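Local atomic coordinates of ribosomal protein uL16 3-hydroxylase (Escherichia coli, PDB entry 4CCL), a protein that acts as a growth-regulating oxygenase that hydroxylates an arginine of ribosomal protein uL16, using iron(II), 2-oxoglutarate and molecular oxygen. Residues H263-F268 and D317-G322; A296-E301 and D349-P354; L309-I314 and G367-E372; P331-L336 and P354-M359. All blocks are in the same frame, centred on the assembly; numbering follows the deposited sequence.

Contact 1: H263-F268 and D317-G322; sequences HFKQWF and DVYANG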
loop_
_atom_site.group_PDB
_atom_site.type_symbol
_atom_site.label_atom_id
_atom_site.label_comp_id
_atom_site.label_asym_id
_atom_site.label_seq_id
_atom_site.Cartn_x
_atom_site.Cartn_y
_atom_site.Cartn_z
ATOM N N HIS B 263 8.754 -13.299 -4.535
ATOM C CA HIS B 263 8.346 -12.082 -3.838
ATOM C C HIS B 263 7.149 -12.234 -2.892
ATOM O O HIS B 263 7.210 -11.798 -1.737
ATOM C CB HIS B 263 8.107 -10.958 -4.849
ATOM C CG HIS B 263 9.332 -10.586 -5.620
ATOM N ND1 HIS B 263 9.280 -10.017 -6.882
ATOM C CD2 HIS B 263 10.644 -10.695 -5.321
ATOM C CE1 HIS B 263 10.503 -9.798 -7.315
ATOM N NE2 HIS B 263 11.358 -10.201 -6.383
ATOM N N PHE B 264 6.072 -12.850 -3.370
ATOM C CA PHE B 264 4.896 -13.037 -2.523
ATOM C C PHE B 264 5.181 -13.952 -1.339
ATOM O O PHE B 264 4.850 -13.622 -0.196
ATOM C CB PHE B 264 3.702 -13.581 -3.309
ATOM C CG PHE B 264 2.520 -13.907 -2.440
ATOM C CD1 PHE B 264 2.082 -13.004 -1.487
ATOM C CD2 PHE B 264 1.856 -15.114 -2.565
ATOM C CE1 PHE B 264 1.009 -13.291 -0.683
ATOM C CE2 PHE B 264 0.774 -15.409 -1.759
ATOM C CZ PHE B 264 0.351 -14.494 -0.816
ATOM N N LYS B 265 5.786 -15.100 -1.624
ATOM C CA LYS B 265 6.142 -16.075 -0.601
ATOM C C LYS B 265 7.021 -15.449 0.470
ATOM O O LYS B 265 6.846 -15.701 1.664
ATOM C CB LYS B 265 6.879 -17.252 -1.240
ATOM C CG LYS B 265 7.449 -18.236 -0.237
ATOM C CD LYS B 265 8.588 -19.041 -0.832
ATOM C CE LYS B 265 8.169 -19.745 -2.114
ATOM N NZ LYS B 265 9.310 -20.460 -2.756
ATOM N N GLN B 266 7.961 -14.623 0.028
ATOM C CA GLN B 266 8.915 -13.987 0.919
ATOM C C GLN B 266 8.212 -12.956 1.789
ATOM O O GLN B 266 8.389 -12.943 3.014
ATOM C CB GLN B 266 10.037 -13.336 0.112
ATOM C CG GLN B 266 11.298 -13.055 0.898
ATOM C CD GLN B 266 12.539 -13.500 0.153
ATOM O OE1 GLN B 266 12.533 -14.532 -0.518
ATOM N NE2 GLN B 266 13.607 -12.719 0.257
ATOM N N TRP B 267 7.401 -12.102 1.163
ATOM C CA TRP B 267 6.646 -11.119 1.935
ATOM C C TRP B 267 5.772 -11.774 2.988
ATOM O O TRP B 267 5.799 -11.374 4.150
ATOM C CB TRP B 267 5.746 -10.242 1.070
ATOM C CG TRP B 267 4.697 -9.575 1.924
ATOM C CD1 TRP B 267 4.903 -8.594 2.855
ATOM C CD2 TRP B 267 3.297 -9.870 1.961
ATOM N NE1 TRP B 267 3.717 -8.249 3.453
ATOM C CE2 TRP B 267 2.708 -9.021 2.919
ATOM C CE3 TRP B 267 2.471 -10.765 1.267
ATOM C CZ2 TRP B 267 1.348 -9.034 3.206
ATOM C CZ3 TRP B 267 1.117 -10.778 1.553
ATOM C CH2 TRP B 267 0.570 -9.919 2.512
ATOM N N PHE B 268 4.975 -12.757 2.577
ATOM C CA PHE B 268 4.065 -13.409 3.511
ATOM C C PHE B 268 4.844 -14.118 4.603
ATOM O O PHE B 268 4.407 -14.170 5.750
ATOM C CB PHE B 268 3.121 -14.384 2.806
ATOM C CG PHE B 268 1.973 -14.826 3.663
ATOM C CD1 PHE B 268 0.898 -13.984 3.882
ATOM C CD2 PHE B 268 1.969 -16.077 4.257
ATOM C CE1 PHE B 268 -0.159 -14.379 4.670
ATOM C CE2 PHE B 268 0.913 -16.479 5.046
ATOM C CZ PHE B 268 -0.154 -15.627 5.254
ATOM N N ASP B 317 12.219 -22.229 2.996
ATOM C CA ASP B 317 12.624 -21.072 3.788
ATOM C C ASP B 317 11.912 -21.077 5.132
ATOM O O ASP B 317 10.732 -21.423 5.211
ATOM C CB ASP B 317 12.281 -19.783 3.046
ATOM C CG ASP B 317 12.616 -19.852 1.573
ATOM O OD1 ASP B 317 13.740 -20.277 1.236
ATOM O OD2 ASP B 317 11.748 -19.485 0.752
ATOM N N VAL B 318 12.613 -20.683 6.192
ATOM C CA VAL B 318 11.957 -20.580 7.494
ATOM C C VAL B 318 11.892 -19.102 7.888
ATOM O O VAL B 318 12.687 -18.309 7.408
ATOM C CB VAL B 318 12.654 -21.473 8.550
ATOM C CG1 VAL B 318 12.076 -21.253 9.934
ATOM C CG2 VAL B 318 12.514 -22.935 8.164
ATOM N N TYR B 319 10.900 -18.716 8.680
ATOM C CA TYR B 319 10.771 -17.329 9.104
ATOM C C TYR B 319 10.522 -17.246 10.601
ATOM O O TYR B 319 9.559 -17.819 11.113
ATOM C CB TYR B 319 9.643 -16.630 8.342
ATOM C CG TYR B 319 9.826 -16.631 6.840
ATOM C CD1 TYR B 319 9.399 -17.703 6.070
ATOM C CD2 TYR B 319 10.427 -15.559 6.194
ATOM C CE1 TYR B 319 9.565 -17.709 4.699
ATOM C CE2 TYR B 319 10.597 -15.555 4.822
ATOM C CZ TYR B 319 10.164 -16.633 4.079
ATOM O OH TYR B 319 10.328 -16.641 2.711
ATOM N N ALA B 320 11.405 -16.539 11.298
ATOM C CA ALA B 320 11.246 -16.312 12.728
ATOM C C ALA B 320 11.089 -14.823 13.018
ATOM O O ALA B 320 12.035 -14.051 12.851
ATOM C CB ALA B 320 12.439 -16.875 13.490
ATOM N N ASN B 321 9.894 -14.435 13.459
ATOM C CA ASN B 321 9.609 -13.057 13.859
ATOM C C ASN B 321 9.966 -12.031 12.779
ATOM O O ASN B 321 10.618 -11.026 13.046
ATOM C CB ASN B 321 10.287 -12.743 15.201
ATOM C CG ASN B 321 9.880 -11.396 15.773
ATOM O OD1 ASN B 321 8.712 -11.167 16.086
ATOM N ND2 ASN B 321 10.850 -10.501 15.924
ATOM N N GLY B 322 9.546 -12.306 11.549
ATOM C CA GLY B 322 9.755 -11.380 10.451
ATOM C C GLY B 322 11.026 -11.603 9.654
ATOM O O GLY B 322 11.148 -11.127 8.524
#

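Contact 2: A296-E301 and D349-P354; sequences ALKQGE and DALEDP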
loop_
_atom_site.group_PDB
_atom_site.type_symbol
_atom_site.label_atom_id
_atom_site.label_comp_id
_atom_site.label_asym_id
_atom_site.label_seq_id
_atom_site.Cartn_x
_atom_site.Cartn_y
_atom_site.Cartn_z
ATOM N N ALA B 296 28.041 -24.772 24.957
ATOM C CA ALA B 296 26.872 -24.848 25.832
ATOM C C ALA B 296 25.957 -25.996 25.435
ATOM O O ALA B 296 25.537 -26.781 26.282
ATOM C CB ALA B 296 26.098 -23.541 25.813
ATOM N N LEU B 297 25.665 -26.098 24.144
ATOM C CA LEU B 297 24.817 -27.177 23.648
ATOM C C LEU B 297 25.454 -28.552 23.849
ATOM O O LEU B 297 24.813 -29.470 24.362
ATOM C CB LEU B 297 24.470 -26.957 22.177
ATOM C CG LEU B 297 23.441 -25.855 21.924
ATOM C CD1 LEU B 297 23.188 -25.695 20.437
ATOM C CD2 LEU B 297 22.146 -26.159 22.665
ATOM N N LYS B 298 26.717 -28.687 23.456
ATOM C CA LYS B 298 27.437 -29.948 23.625
ATOM C C LYS B 298 27.675 -30.278 25.098
ATOM O O LYS B 298 27.938 -31.428 25.450
ATOM C CB LYS B 298 28.766 -29.917 22.867
ATOM C CG LYS B 298 28.624 -30.106 21.365
ATOM C CD LYS B 298 28.222 -31.534 21.031
ATOM C CE LYS B 298 27.749 -31.660 19.590
ATOM N NZ LYS B 298 28.806 -31.292 18.608
ATOM N N GLN B 299 27.564 -29.265 25.953
ATOM C CA GLN B 299 27.759 -29.432 27.389
ATOM C C GLN B 299 26.476 -29.955 28.026
ATOM O O GLN B 299 26.434 -30.235 29.222
ATOM C CB GLN B 299 28.147 -28.092 28.020
ATOM C CG GLN B 299 28.824 -28.174 29.375
ATOM C CD GLN B 299 29.164 -26.802 29.926
ATOM O OE1 GLN B 299 28.668 -25.786 29.438
ATOM N NE2 GLN B 299 30.017 -26.766 30.944
ATOM N N GLY B 300 25.429 -30.086 27.216
ATOM C CA GLY B 300 24.160 -30.613 27.686
ATOM C C GLY B 300 23.078 -29.564 27.879
ATOM O O GLY B 300 21.903 -29.903 28.019
ATOM N N GLU B 301 23.468 -28.291 27.881
ATOM C CA GLU B 301 22.512 -27.197 28.057
ATOM C C GLU B 301 21.492 -27.143 26.922
ATOM O O GLU B 301 21.785 -27.521 25.790
ATOM C CB GLU B 301 23.232 -25.851 28.197
ATOM C CG GLU B 301 23.749 -25.565 29.599
ATOM C CD GLU B 301 24.642 -24.340 29.657
ATOM O OE1 GLU B 301 25.583 -24.252 28.843
ATOM O OE2 GLU B 301 24.407 -23.467 30.520
ATOM N N ASP B 349 24.409 -32.566 12.561
ATOM C CA ASP B 349 25.721 -32.151 12.071
ATOM C C ASP B 349 25.801 -30.652 11.782
ATOM O O ASP B 349 26.857 -30.147 11.406
ATOM C CB ASP B 349 26.088 -32.937 10.809
ATOM C CG ASP B 349 26.311 -34.412 11.084
ATOM O OD1 ASP B 349 26.758 -34.749 12.202
ATOM O OD2 ASP B 349 26.041 -35.234 10.182
ATOM N N ALA B 350 24.688 -29.948 11.964
ATOM C CA ALA B 350 24.599 -28.531 11.610
ATOM C C ALA B 350 25.560 -27.635 12.397
ATOM O O ALA B 350 26.095 -26.665 11.853
ATOM C CB ALA B 350 23.165 -28.041 11.759
ATOM N N LEU B 351 25.775 -27.962 13.668
ATOM C CA LEU B 351 26.644 -27.164 14.535
ATOM C C LEU B 351 28.093 -27.126 14.048
ATOM O O LEU B 351 28.829 -26.183 14.346
ATOM C CB LEU B 351 26.590 -27.667 15.981
ATOM C CG LEU B 351 25.268 -27.554 16.743
ATOM C CD1 LEU B 351 25.424 -28.174 18.120
ATOM C CD2 LEU B 351 24.806 -26.104 16.850
ATOM N N GLU B 352 28.496 -28.147 13.297
ATOM C CA GLU B 352 29.856 -28.226 12.773
ATOM C C GLU B 352 30.100 -27.144 11.720
ATOM O O GLU B 352 31.209 -26.629 11.596
ATOM C CB GLU B 352 30.132 -29.617 12.189
ATOM C CG GLU B 352 29.624 -30.778 13.046
ATOM C CD GLU B 352 30.138 -30.739 14.477
ATOM O OE1 GLU B 352 31.306 -30.345 14.686
ATOM O OE2 GLU B 352 29.378 -31.118 15.395
ATOM N N ASP B 353 29.053 -26.806 10.973
ATOM C CA ASP B 353 29.111 -25.750 9.968
ATOM C C ASP B 353 29.148 -24.394 10.663
ATOM O O ASP B 353 28.197 -24.019 11.348
ATOM C CB ASP B 353 27.892 -25.839 9.042
ATOM C CG ASP B 353 27.954 -24.864 7.872
ATOM O OD1 ASP B 353 28.844 -23.990 7.848
ATOM O OD2 ASP B 353 27.094 -24.973 6.973
ATOM N N PRO B 354 30.251 -23.652 10.480
ATOM C CA PRO B 354 30.436 -22.336 11.100
ATOM C C PRO B 354 29.380 -21.326 10.660
ATOM O O PRO B 354 29.071 -20.405 11.415
ATOM C CB PRO B 354 31.825 -21.912 10.605
ATOM C CG PRO B 354 32.516 -23.188 10.279
ATOM C CD PRO B 354 31.446 -24.076 9.731
#

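Contact 3: L309-I314 and G367-E372; sequences LRVLRI and GYWFFE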
loop_
_atom_site.group_PDB
_atom_site.type_symbol
_atom_site.label_atom_id
_atom_site.label_comp_id
_atom_site.label_asym_id
_atom_site.label_seq_id
_atom_site.Cartn_x
_atom_site.Cartn_y
_atom_site.Cartn_z
ATOM N N LEU B 309 6.899 -16.427 20.173
ATOM C CA LEU B 309 7.690 -16.206 18.969
ATOM C C LEU B 309 7.259 -17.173 17.877
ATOM O O LEU B 309 7.217 -18.385 18.090
ATOM C CB LEU B 309 9.184 -16.372 19.248
ATOM C CG LEU B 309 10.111 -15.933 18.109
ATOM C CD1 LEU B 309 10.729 -14.575 18.411
ATOM C CD2 LEU B 309 11.187 -16.971 17.832
ATOM N N ARG B 310 6.941 -16.632 16.707
ATOM C CA ARG B 310 6.417 -17.439 15.614
ATOM C C ARG B 310 7.510 -17.875 14.641
ATOM O O ARG B 310 8.249 -17.048 14.105
ATOM C CB ARG B 310 5.301 -16.681 14.891
ATOM C CG ARG B 310 4.121 -16.359 15.802
ATOM C CD ARG B 310 3.256 -15.219 15.275
ATOM N NE ARG B 310 2.589 -15.550 14.018
ATOM C CZ ARG B 310 1.516 -16.328 13.923
ATOM N NH1 ARG B 310 0.989 -16.874 15.011
ATOM N NH2 ARG B 310 0.973 -16.570 12.738
ATOM N N VAL B 311 7.608 -19.183 14.430
ATOM C CA VAL B 311 8.560 -19.743 13.481
ATOM C C VAL B 311 7.806 -20.597 12.470
ATOM O O VAL B 311 7.212 -21.616 12.824
ATOM C CB VAL B 311 9.618 -20.603 14.189
ATOM C CG1 VAL B 311 10.717 -20.989 13.218
ATOM C CG2 VAL B 311 10.199 -19.851 15.374
ATOM N N LEU B 312 7.824 -20.176 11.210
ATOM C CA LEU B 312 6.987 -20.814 10.198
ATOM C C LEU B 312 7.770 -21.203 8.957
ATOM O O LEU B 312 8.649 -20.473 8.514
ATOM C CB LEU B 312 5.835 -19.887 9.815
ATOM C CG LEU B 312 4.962 -19.459 10.995
ATOM C CD1 LEU B 312 4.050 -18.311 10.610
ATOM C CD2 LEU B 312 4.157 -20.638 11.525
ATOM N N ARG B 313 7.442 -22.358 8.391
ATOM C CA ARG B 313 8.134 -22.829 7.202
ATOM C C ARG B 313 7.275 -22.673 5.953
ATOM O O ARG B 313 6.173 -23.218 5.874
ATOM C CB ARG B 313 8.557 -24.291 7.369
ATOM C CG ARG B 313 9.261 -24.859 6.152
ATOM C CD ARG B 313 9.497 -26.350 6.282
ATOM N NE ARG B 313 10.691 -26.661 7.061
ATOM C CZ ARG B 313 11.927 -26.627 6.573
ATOM N NH1 ARG B 313 12.135 -26.284 5.309
ATOM N NH2 ARG B 313 12.958 -26.927 7.351
ATOM N N ILE B 314 7.778 -21.913 4.985
ATOM C CA ILE B 314 7.142 -21.819 3.679
ATOM C C ILE B 314 8.128 -22.311 2.629
ATOM O O ILE B 314 9.144 -21.667 2.365
ATOM C CB ILE B 314 6.704 -20.380 3.358
ATOM C CG1 ILE B 314 6.105 -19.721 4.603
ATOM C CG2 ILE B 314 5.717 -20.367 2.197
ATOM C CD1 ILE B 314 5.183 -18.556 4.309
ATOM N N GLY B 367 17.651 -12.654 21.017
ATOM C CA GLY B 367 16.742 -12.909 22.122
ATOM C C GLY B 367 15.670 -13.928 21.786
ATOM O O GLY B 367 14.820 -14.249 22.618
ATOM N N TYR B 368 15.718 -14.453 20.567
ATOM C CA TYR B 368 14.666 -15.333 20.069
ATOM C C TYR B 368 14.734 -16.729 20.693
ATOM O O TYR B 368 13.723 -17.423 20.793
ATOM C CB TYR B 368 14.708 -15.407 18.539
ATOM C CG TYR B 368 14.456 -14.083 17.841
ATOM C CD1 TYR B 368 13.973 -12.983 18.539
ATOM C CD2 TYR B 368 14.691 -13.938 16.480
ATOM C CE1 TYR B 368 13.741 -11.777 17.905
ATOM C CE2 TYR B 368 14.458 -12.734 15.837
ATOM C CZ TYR B 368 13.985 -11.660 16.554
ATOM O OH TYR B 368 13.755 -10.465 15.915
ATOM N N TRP B 369 15.930 -17.131 21.112
ATOM C CA TRP B 369 16.119 -18.374 21.856
ATOM C C TRP B 369 17.039 -18.110 23.047
ATOM O O TRP B 369 17.919 -17.255 22.972
ATOM C CB TRP B 369 16.722 -19.456 20.960
ATOM C CG TRP B 369 15.731 -20.194 20.114
ATOM C CD1 TRP B 369 15.129 -21.386 20.406
ATOM C CD2 TRP B 369 15.238 -19.804 18.833
ATOM N NE1 TRP B 369 14.288 -21.757 19.387
ATOM C CE2 TRP B 369 14.334 -20.793 18.400
ATOM C CE3 TRP B 369 15.467 -18.704 17.995
ATOM C CZ2 TRP B 369 13.663 -20.730 17.187
ATOM C CZ3 TRP B 369 14.799 -18.634 16.787
ATOM C CH2 TRP B 369 13.909 -19.641 16.393
ATOM N N PHE B 370 16.835 -18.829 24.147
ATOM C CA PHE B 370 17.701 -18.667 25.318
ATOM C C PHE B 370 17.992 -19.991 26.030
ATOM O O PHE B 370 17.266 -20.966 25.854
ATOM C CB PHE B 370 17.129 -17.632 26.292
ATOM C CG PHE B 370 15.815 -18.028 26.915
ATOM C CD1 PHE B 370 14.615 -17.764 26.270
ATOM C CD2 PHE B 370 15.779 -18.645 28.156
ATOM C CE1 PHE B 370 13.410 -18.121 26.845
ATOM C CE2 PHE B 370 14.578 -19.003 28.734
ATOM C CZ PHE B 370 13.391 -18.740 28.079
ATOM N N PHE B 371 19.050 -20.017 26.836
ATOM C CA PHE B 371 19.564 -21.264 27.408
ATOM C C PHE B 371 18.900 -21.729 28.699
ATOM O O PHE B 371 18.558 -20.921 29.560
ATOM C CB PHE B 371 21.077 -21.170 27.608
ATOM C CG PHE B 371 21.865 -21.528 26.389
ATOM C CD1 PHE B 371 21.752 -22.790 25.841
ATOM C CD2 PHE B 371 22.722 -20.614 25.795
ATOM C CE1 PHE B 371 22.467 -23.141 24.721
ATOM C CE2 PHE B 371 23.446 -20.960 24.668
ATOM C CZ PHE B 371 23.315 -22.228 24.131
ATOM N N GLU B 372 18.724 -23.043 28.818
ATOM C CA GLU B 372 18.273 -23.661 30.059
ATOM C C GLU B 372 19.017 -24.969 30.302
ATOM O O GLU B 372 18.670 -25.736 31.200
ATOM C CB GLU B 372 16.760 -23.911 30.041
ATOM C CG GLU B 372 15.892 -22.659 29.905
ATOM C CD GLU B 372 15.812 -21.834 31.183
ATOM O OE1 GLU B 372 16.819 -21.757 31.919
ATOM O OE2 GLU B 372 14.738 -21.251 31.448
#

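Contact 4: P331-L336 and P354-M359; sequences PALDAL and PSFLAM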
loop_
_atom_site.group_PDB
_atom_site.type_symbol
_atom_site.label_atom_id
_atom_site.label_comp_id
_atom_site.label_asym_id
_atom_site.label_seq_id
_atom_site.Cartn_x
_atom_site.Cartn_y
_atom_site.Cartn_z
ATOM N N PRO B 331 17.185 -30.751 8.693
ATOM C CA PRO B 331 16.764 -31.272 10.002
ATOM C C PRO B 331 16.835 -30.222 11.109
ATOM O O PRO B 331 15.964 -30.168 11.982
ATOM C CB PRO B 331 17.783 -32.381 10.275
ATOM C CG PRO B 331 18.191 -32.848 8.936
ATOM C CD PRO B 331 18.203 -31.620 8.071
ATOM N N ALA B 332 17.867 -29.389 11.054
ATOM C CA ALA B 332 18.065 -28.332 12.037
ATOM C C ALA B 332 16.954 -27.290 11.968
ATOM O O ALA B 332 16.387 -26.902 12.993
ATOM C CB ALA B 332 19.412 -27.679 11.828
ATOM N N LEU B 333 16.649 -26.837 10.755
ATOM C CA LEU B 333 15.602 -25.842 10.553
ATOM C C LEU B 333 14.245 -26.377 10.989
ATOM O O LEU B 333 13.458 -25.663 11.612
ATOM C CB LEU B 333 15.538 -25.391 9.093
ATOM C CG LEU B 333 16.737 -24.633 8.519
ATOM C CD1 LEU B 333 16.323 -23.857 7.274
ATOM C CD2 LEU B 333 17.354 -23.709 9.556
ATOM N N ASP B 334 13.980 -27.638 10.654
ATOM C CA ASP B 334 12.755 -28.308 11.077
ATOM C C ASP B 334 12.679 -28.385 12.595
ATOM O O ASP B 334 11.608 -28.223 13.186
ATOM C CB ASP B 334 12.679 -29.712 10.478
ATOM C CG ASP B 334 12.216 -29.705 9.037
ATOM O OD1 ASP B 334 11.297 -28.925 8.713
ATOM O OD2 ASP B 334 12.773 -30.478 8.231
ATOM N N ALA B 335 13.827 -28.632 13.219
ATOM C CA ALA B 335 13.918 -28.656 14.672
ATOM C C ALA B 335 13.589 -27.283 15.258
ATOM O O ALA B 335 12.927 -27.183 16.292
ATOM C CB ALA B 335 15.307 -29.101 15.104
ATOM N N LEU B 336 14.050 -26.230 14.587
ATOM C CA LEU B 336 13.781 -24.863 15.023
ATOM C C LEU B 336 12.303 -24.506 14.899
ATOM O O LEU B 336 11.729 -23.881 15.790
ATOM C CB LEU B 336 14.627 -23.867 14.225
ATOM C CG LEU B 336 16.116 -23.805 14.567
ATOM C CD1 LEU B 336 16.871 -22.939 13.566
ATOM C CD2 LEU B 336 16.305 -23.281 15.981
ATOM N N PRO B 354 30.251 -23.652 10.480
ATOM C CA PRO B 354 30.436 -22.336 11.100
ATOM C C PRO B 354 29.380 -21.326 10.660
ATOM O O PRO B 354 29.071 -20.405 11.415
ATOM C CB PRO B 354 31.825 -21.912 10.605
ATOM C CG PRO B 354 32.516 -23.188 10.279
ATOM C CD PRO B 354 31.446 -24.076 9.731
ATOM N N SER B 355 28.828 -21.498 9.464
ATOM C CA SER B 355 27.775 -20.610 8.981
ATOM C C SER B 355 26.487 -20.799 9.775
ATOM O O SER B 355 25.896 -19.828 10.254
ATOM C CB SER B 355 27.516 -20.831 7.490
ATOM O OG SER B 355 28.538 -20.244 6.703
ATOM N N PHE B 356 26.058 -22.051 9.909
ATOM C CA PHE B 356 24.873 -22.366 10.699
ATOM C C PHE B 356 25.059 -21.927 12.142
ATOM O O PHE B 356 24.149 -21.363 12.745
ATOM C CB PHE B 356 24.553 -23.862 10.659
ATOM C CG PHE B 356 23.338 -24.238 11.465
ATOM C CD1 PHE B 356 22.075 -24.175 10.902
ATOM C CD2 PHE B 356 23.456 -24.641 12.788
ATOM C CE1 PHE B 356 20.954 -24.513 11.637
ATOM C CE2 PHE B 356 22.338 -24.980 13.528
ATOM C CZ PHE B 356 21.087 -24.914 12.953
ATOM N N LEU B 357 26.237 -22.203 12.692
ATOM C CA LEU B 357 26.551 -21.822 14.062
ATOM C C LEU B 357 26.464 -20.307 14.214
ATOM O O LEU B 357 25.978 -19.799 15.228
ATOM C CB LEU B 357 27.946 -22.319 14.447
ATOM C CG LEU B 357 28.346 -22.146 15.911
ATOM C CD1 LEU B 357 27.324 -22.816 16.817
ATOM C CD2 LEU B 357 29.739 -22.706 16.160
ATOM N N ALA B 358 26.920 -19.594 13.189
ATOM C CA ALA B 358 26.856 -18.138 13.170
ATOM C C ALA B 358 25.411 -17.647 13.176
ATOM O O ALA B 358 25.044 -16.793 13.987
ATOM C CB ALA B 358 27.597 -17.592 11.962
HETATM N N MSE B 359 24.599 -18.188 12.271
HETATM C CA MSE B 359 23.176 -17.852 12.216
HETATM C C MSE B 359 22.490 -18.078 13.555
HETATM O O MSE B 359 21.822 -17.185 14.076
HETATM C CB MSE B 359 22.455 -18.681 11.156
HETATM C CG MSE B 359 20.944 -18.704 11.344
HETATM SE SE MSE B 359 20.032 -19.921 10.135
HETATM C CE MSE B 359 20.666 -19.167 8.459
#

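Contact 1: H263-F268 and D317-G322
A chi1 of -59° sets CG of Tyr319 anti to its own carbonyl carbon and sends the ring from strand 317-320 to the backbone of helix 263-272 at Lys265 and Gln266; on Lys265 a chi1 of 173° carries the chain past Asp317. The phenol oxygen leads: Tyr319 OH lies 3.5 Å from Gln266 CA and 3.8 Å from Lys265 O. The carbonyl oxygens of both helix residues come to the ring obliquely, with Tyr319 CE2 3.9 Å from Gln266 O. The Gln266 side chain crosses the tyrosine at about a right angle, its amide plane turned 55° from the ring and its CG 4.1 Å from Tyr319 OH. Lys265 likewise runs across Asp317 and touches it through its methylene chain, CD of Lys265 standing 3.6 Å from OD2 of Asp317. The bend at its third torsion leaves Lys265 NZ 4.4 Å from Asp317 OD2, beyond salt-bridge distance, while NZ pairs with Glu262. The contact seats helix 263-272 on strand 317-320, the middle strand of the antiparallel three-stranded sheet in the winged-helix domain, and Phe268 of the helix packs on Leu250 of the second subunit. The evidence points to van der Waals touch between polar groups and hydrocarbon, with the carboxylate of Asp317 probably adding a diffuse attraction for the lysine already paired with Glu262.

Contact 2: A296-E301 and D349-P354
Leu297 and Leu351 supply the apolar part. Their side chains cross at about a right angle, and one methyl of Leu297 is set against both of Leu351: Leu297 CD1 is 4.0 Å from Leu351 CD2 and 4.1 Å from Leu351 CD1. The first torsion of Leu351 (-65°) places CG anti to its carbonyl carbon and aims the forked end at helix 290-298. Beyond the pair, Leu297 also packs on Phe371, and Leu351 on Leu357 and Leu360, which makes the touch part of a wider hydrophobic cluster.

The charged part lies on the solvent side, Lys298 and Glu352 both being exposed. Lys298 NZ and Glu352 OE2 form a salt bridge whose hydrogen bond is weak at 3.3 Å. Lys298 bends at its second and fourth torsions and crosses the glutamate side chain, passing its CE 4.4 Å from Leu351 CD1 on the way, so the same lysine grazes the leucine and reaches the acid. The other carboxylate oxygen, Glu352 OE1, is held by Tyr294 OH, which ties this acid to helix 290-298 at both oxygens.

Each helix end is closed in its own way: backbone bonds at Gly300, a side-chain cap at Asp353. Gly300 has a phi of 105°; Glu301 N bonds Ala296 O weakly and Gly300 N bonds Leu297 O at 3.0 Å. The contact thus joins the C-terminal turn of helix 290-298, closed by a Schellman motif, to the helical turn leading into helix 354-365, whose N-cap is Asp353, within the winged-helix domain.

Contact 3: L309-I314 and G367-E372
Leu309 and Val311 meet Tyr368 and Trp369 in a buried, wholly apolar contact that joins the start of the three-stranded sheet, at strand 311-314, to the C-terminal strand 369-371, which pairs with 303-305. Leu309 serves both rings. Its CD1 comes obliquely to Tyr368, 3.6 Å from CD1 and 3.8 Å from CG of that ring, while its CD2 stands over one face of the indole, 4.1 Å from Trp369 CH2. A chi1 of -83° on Trp369 lets the six-membered end of the indole come nearer to segment 309-314, although the side chain does not set out in that direction; there Val311 CG2 approaches obliquely at 3.9 Å from Trp369 CH2. The side chains of Val311 and Trp369 arrive from opposite directions. An alanine in place of Leu309 lacks both methyls and would probably leave this patch of the Trp369 face uncovered and a gap beside the Tyr368 ring. The tyrosine is held at its far end as well, since Tyr368 OH bonds Asn321 ND2 and Glu323 OE2. Apolar side chains joining two small sheets, with Leu336 of helix 330-338 packed on the same indole, are consistent with the core of a winged-helix domain.

Contact 4: P331-L336 and P354-M359
The Phe356 ring takes its two neighbours from segment 331-336 in different ways: Leu333 CD2 lies at the edge, near the ring plane and 4.2 Å from Phe356 CE1, whereas Ala332 CB comes in obliquely, 3.4 Å from Phe356 CZ and 3.5 Å from Phe356 CE1. Outside the pair, the His329 ring meets the phenylalanine with planes about 55° apart, and Ser327 and Ala350 also touch it. A chi1 of 180° extends the Phe356 side chain from helix 354-365, so that the far end of the ring does the touching. The backbones stay well separated, Ala332 CA and Phe356 CA being 9.2 Å apart, and the aromatic ring spans the interval to a small residue. This is helix-to-helix packing between 330-338 and 354-365 within the winged-helix domain. Leu333 contributes by a branch rather than by direct aim: its CB bond runs past the other helix, and only the end of the side chain comes round to the ring edge. The neighbouring Asp334 turns elsewhere, with OD1 in a salt bridge to Arg313 NE and packing against His238 of the second subunit. A bound manganese ion lies about 6 Å from the side chain of Ala332.

All four contacts fall in the winged-helix part of the chain, away from the catalytic iron site of the JmjC domain. Contact 1 and contact 3 share the three-stranded sheet through neighbouring strands 317-320 and 311-314, with centres about 14 Å apart; both also touch the second subunit. Contact 4 lies between the segments of contact 3 in sequence and touches it in space, their centres about 12 Å apart. Contacts 2 and 4 are closest, with centres about 10 Å apart, and share Pro354. Contacts 1 and 2, with centres about 26 Å apart, do not touch. Segments of contacts 1, 2 and 3 alternate along the chain, so distant stretches interlock into one domain reaching the dimer interface.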